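Local coordinates for protein replicative DNA helicase (Mycobacterium chimaera, PDB 6RIX) that is probably the self-splicing intein of a replicative DNA helicase, excising itself from the precursor and joining the flanking sequences, at residues A[48-53]-A[113-118]. Sequence-based numbering, arbitrary orientation.
Sequences CYEVEF and SARRVA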
ATOM      1  N   CYS A  48      10.791  -2.188   8.952  1.00  8.16           N
ATOM      2  CA  CYS A  48       9.365  -2.024   8.684  1.00 10.23           C
ATOM      3  C   CYS A  48       8.746  -0.901   9.509  1.00  7.33           C
ATOM      4  O   CYS A  48       9.196  -0.586  10.618  1.00  9.08           O
ATOM      5  CB  CYS A  48       8.595  -3.319   8.953  1.00  9.73           C
ATOM      6  SG  CYS A  48       8.912  -4.664   7.757  1.00 11.85           S
ATOM      7  N   TYR A  49       7.668  -0.337   8.965  1.00  6.68           N
ATOM      8  CA  TYR A  49       6.857   0.668   9.630  1.00  8.09           C
ATOM      9  C   TYR A  49       5.410   0.207   9.681  1.00  7.48           C
ATOM     10  O   TYR A  49       4.915  -0.418   8.742  1.00  8.40           O
ATOM     11  CB  TYR A  49       6.928   2.011   8.893  1.00  7.41           C
ATOM     12  CG  TYR A  49       8.106   2.837   9.310  1.00 10.45           C
ATOM     13  CD1 TYR A  49       9.392   2.457   8.981  1.00 18.10           C
ATOM     14  CD2 TYR A  49       7.933   3.990  10.070  1.00 13.58           C
ATOM     15  CE1 TYR A  49      10.482   3.200   9.388  1.00 17.51           C
ATOM     16  CE2 TYR A  49       9.014   4.740  10.475  1.00 18.11           C
ATOM     17  CZ  TYR A  49      10.289   4.347  10.131  1.00 19.93           C
ATOM     18  OH  TYR A  49      11.369   5.107  10.536  1.00 22.68           O
ATOM     19  N   GLU A  50       4.728   0.544  10.765  1.00  9.09           N
ATOM     20  CA  GLU A  50       3.294   0.342  10.857  1.00  7.87           C
ATOM     21  C   GLU A  50       2.606   1.672  10.606  1.00  8.48           C
ATOM     22  O   GLU A  50       2.896   2.660  11.294  1.00 10.59           O
ATOM     23  CB  GLU A  50       2.907  -0.207  12.228  1.00 10.67           C
ATOM     24  CG  GLU A  50       1.414  -0.404  12.371  1.00 13.47           C
ATOM     25  CD  GLU A  50       1.050  -0.898  13.743  1.00 23.07           C
ATOM     26  OE1 GLU A  50       0.830  -0.059  14.643  1.00 27.64           O
ATOM     27  OE2 GLU A  50       1.009  -2.123  13.923  1.00 24.72           O
ATOM     28  N   VAL A  51       1.698   1.693   9.636  1.00  7.70           N
ATOM     29  CA  VAL A  51       0.992   2.902   9.231  1.00  8.79           C
ATOM     30  C   VAL A  51      -0.483   2.713   9.543  1.00  7.74           C
ATOM     31  O   VAL A  51      -1.123   1.820   8.982  1.00  7.74           O
ATOM     32  CB  VAL A  51       1.186   3.204   7.738  1.00 10.98           C
ATOM     33  CG1 VAL A  51       0.576   4.556   7.397  1.00 14.26           C
ATOM     34  CG2 VAL A  51       2.664   3.155   7.358  1.00  9.13           C
ATOM     35  N   GLU A  52      -1.027   3.567  10.412  1.00  8.56           N
ATOM     36  CA  GLU A  52      -2.439   3.537  10.772  1.00 10.62           C
ATOM     37  C   GLU A  52      -3.168   4.706  10.119  1.00  9.50           C
ATOM     38  O   GLU A  52      -2.718   5.851  10.210  1.00 12.81           O
ATOM     39  CB  GLU A  52      -2.611   3.597  12.292  1.00 16.23           C
ATOM     40  CG  GLU A  52      -4.054   3.425  12.743  1.00 26.72           C
ATOM     41  CD  GLU A  52      -4.223   3.625  14.242  1.00 40.04           C
ATOM     42  OE1 GLU A  52      -3.292   4.167  14.880  1.00 42.37           O
ATOM     43  OE2 GLU A  52      -5.288   3.243  14.776  1.00 45.06           O
ATOM     44  N   PHE A  53      -4.295   4.419   9.473  1.00  9.70           N
ATOM     45  CA  PHE A  53      -5.060   5.434   8.759  1.00 12.04           C
ATOM     46  C   PHE A  53      -6.337   5.816   9.499  1.00 12.37           C
ATOM     47  O   PHE A  53      -6.818   5.089  10.376  1.00 15.35           O
ATOM     48  CB  PHE A  53      -5.403   4.947   7.353  1.00 10.06           C
ATOM     49  CG  PHE A  53      -4.204   4.596   6.552  1.00 10.52           C
ATOM     50  CD1 PHE A  53      -3.545   5.568   5.821  1.00 10.97           C
ATOM     51  CD2 PHE A  53      -3.714   3.295   6.541  1.00  8.74           C
ATOM     52  CE1 PHE A  53      -2.412   5.247   5.076  1.00 10.72           C
ATOM     53  CE2 PHE A  53      -2.578   2.980   5.808  1.00 11.23           C
ATOM     54  CZ  PHE A  53      -1.935   3.959   5.077  1.00 10.37           C
ATOM     55  N   SER A 113      -1.035   7.489  12.383  1.00 14.52           N
ATOM     56  CA  SER A 113       0.197   7.103  13.049  1.00 13.67           C
ATOM     57  C   SER A 113       1.072   6.406  12.026  1.00 13.91           C
ATOM     58  O   SER A 113       0.566   5.671  11.178  1.00 13.59           O
ATOM     59  CB  SER A 113      -0.076   6.172  14.237  1.00 18.21           C
ATOM     60  OG  SER A 113       1.136   5.719  14.808  1.00 29.17           O
ATOM     61  N   ALA A 114       2.374   6.679  12.086  1.00 15.16           N
ATOM     62  CA  ALA A 114       3.369   5.930  11.338  1.00 17.97           C
ATOM     63  C   ALA A 114       4.556   5.750  12.266  1.00 21.36           C
ATOM     64  O   ALA A 114       5.021   6.725  12.863  1.00 21.72           O
ATOM     65  CB  ALA A 114       3.774   6.652  10.047  1.00 15.60           C
ATOM     66  N   ARG A 115       5.012   4.508  12.428  1.00 11.05           N
ATOM     67  CA  ARG A 115       6.029   4.217  13.430  1.00 11.96           C
ATOM     68  C   ARG A 115       6.830   2.982  13.032  1.00 11.30           C
ATOM     69  O   ARG A 115       6.332   2.086  12.347  1.00 10.28           O
ATOM     70  CB  ARG A 115       5.398   4.012  14.816  1.00 14.70           C
ATOM     71  CG  ARG A 115       4.622   2.708  14.927  1.00 14.61           C
ATOM     72  CD  ARG A 115       3.804   2.590  16.213  1.00 19.65           C
ATOM     73  NE  ARG A 115       3.213   1.253  16.288  1.00 19.85           N
ATOM     74  CZ  ARG A 115       3.815   0.207  16.844  1.00 18.39           C
ATOM     75  NH1 ARG A 115       5.007   0.343  17.403  1.00 21.10           N
ATOM     76  NH2 ARG A 115       3.220  -0.981  16.851  1.00 25.93           N
ATOM     77  N   ARG A 116       8.088   2.962  13.465  1.00 13.29           N
ATOM     78  CA  ARG A 116       8.953   1.807  13.256  1.00 15.80           C
ATOM     79  C   ARG A 116       8.479   0.616  14.089  1.00 12.07           C
ATOM     80  O   ARG A 116       8.115   0.769  15.259  1.00 14.70           O
ATOM     81  CB  ARG A 116      10.388   2.176  13.631  1.00 19.07           C
ATOM     82  CG  ARG A 116      11.375   1.047  13.503  1.00 22.86           C
ATOM     83  CD  ARG A 116      11.734   0.778  12.052  1.00 16.70           C
ATOM     84  NE  ARG A 116      12.714  -0.295  11.955  1.00 18.13           N
ATOM     85  CZ  ARG A 116      14.021  -0.132  12.153  1.00 22.05           C
ATOM     86  NH1 ARG A 116      14.509   1.065  12.452  1.00 22.79           N
ATOM     87  NH2 ARG A 116      14.843  -1.166  12.048  1.00 19.51           N
ATOM     88  N   VAL A 117       8.474  -0.577  13.480  1.00 11.57           N
ATOM     89  CA  VAL A 117       8.098  -1.811  14.172  1.00 14.35           C
ATOM     90  C   VAL A 117       9.134  -2.884  13.859  1.00 14.72           C
ATOM     91  O   VAL A 117      10.019  -2.697  13.031  1.00 16.55           O
ATOM     92  CB  VAL A 117       6.687  -2.306  13.787  1.00 13.88           C
ATOM     93  CG1 VAL A 117       5.621  -1.333  14.305  1.00 11.30           C
ATOM     94  CG2 VAL A 117       6.575  -2.496  12.270  1.00 14.22           C
ATOM     95  N   ALA A 118       9.029  -4.013  14.564  1.00 15.78           N
ATOM     96  CA  ALA A 118       9.896  -5.147  14.273  1.00 14.32           C
ATOM     97  C   ALA A 118       9.703  -5.606  12.831  1.00 17.03           C
ATOM     98  O   ALA A 118       8.609  -5.512  12.268  1.00 16.68           O
ATOM     99  CB  ALA A 118       9.607  -6.295  15.237  1.00 18.34           C
TER
HETATM  100  O   HOH W   1      11.894  -3.035  11.492  1.00 17.02           O
HETATM  101  O   HOH W   2      13.561   4.168  12.420  1.00 25.31           O
HETATM  102  O   HOH W   3       1.308   3.047  13.726  1.00 18.39           O
HETATM  103  O   HOH W   4       0.724  -2.387  16.823  1.00 42.71           O
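Glu50 holds CG anti to the backbone N (chi1 179°) with an extended chain beyond, while Arg115 places CG between its own N and carbonyl carbon (chi1 71°), so that the two side chains run alongside each other in the same direction from neighbouring strands. Glu50 OE1 reaches the edge of the guanidinium and forms a salt bridge with Arg115 NE at 3.2 Å, with a weak second bond from NH2. The two flat groups are turned 78° apart, and NE meets OE1 from above the carboxylate plane rather than within it. A water links Glu50 OE2 to Arg115 NH2, and another joins Glu50 O and OE1 to Ser113 OG. On the same side of the sheet, Val117 CG1 lies over one face of the Arg115 guanidinium, offset toward its rim, and touches Glu50 CB at 3.6 Å.

Strands 48-53 and 107-117 are antiparallel neighbours in the middle of a four-stranded sheet, flanked by 58-62 and 85-87, in what is probably the all-beta Hint fold of inteins. Glu50 and Arg115 are a hydrogen-bonded pair, with Glu50 N to Arg115 O at 2.7 Å and Arg115 N to Glu50 O at 3.0 Å. Glu52 and Ser113 repeat the pattern, Glu52 N lying 2.7 Å from Ser113 O.

The reverse side carries the non-hydrogen-bonded pairs Val51-Ala114 and Tyr49-Arg116. The Tyr49 ring lies against the backbone of the facing strand, with Arg116 CA 3.9 Å above its plane and over its centre. The Arg116 side chain, bent by its second torsion, about CB-CG, crosses the tyrosine and brings CD to 3.8 Å from Tyr49 CE1. Waters sit at the guanidinium edge: one bridges Arg116 NH1 to Tyr49 OH, another accepts from both Arg116 NE and Cys48 N.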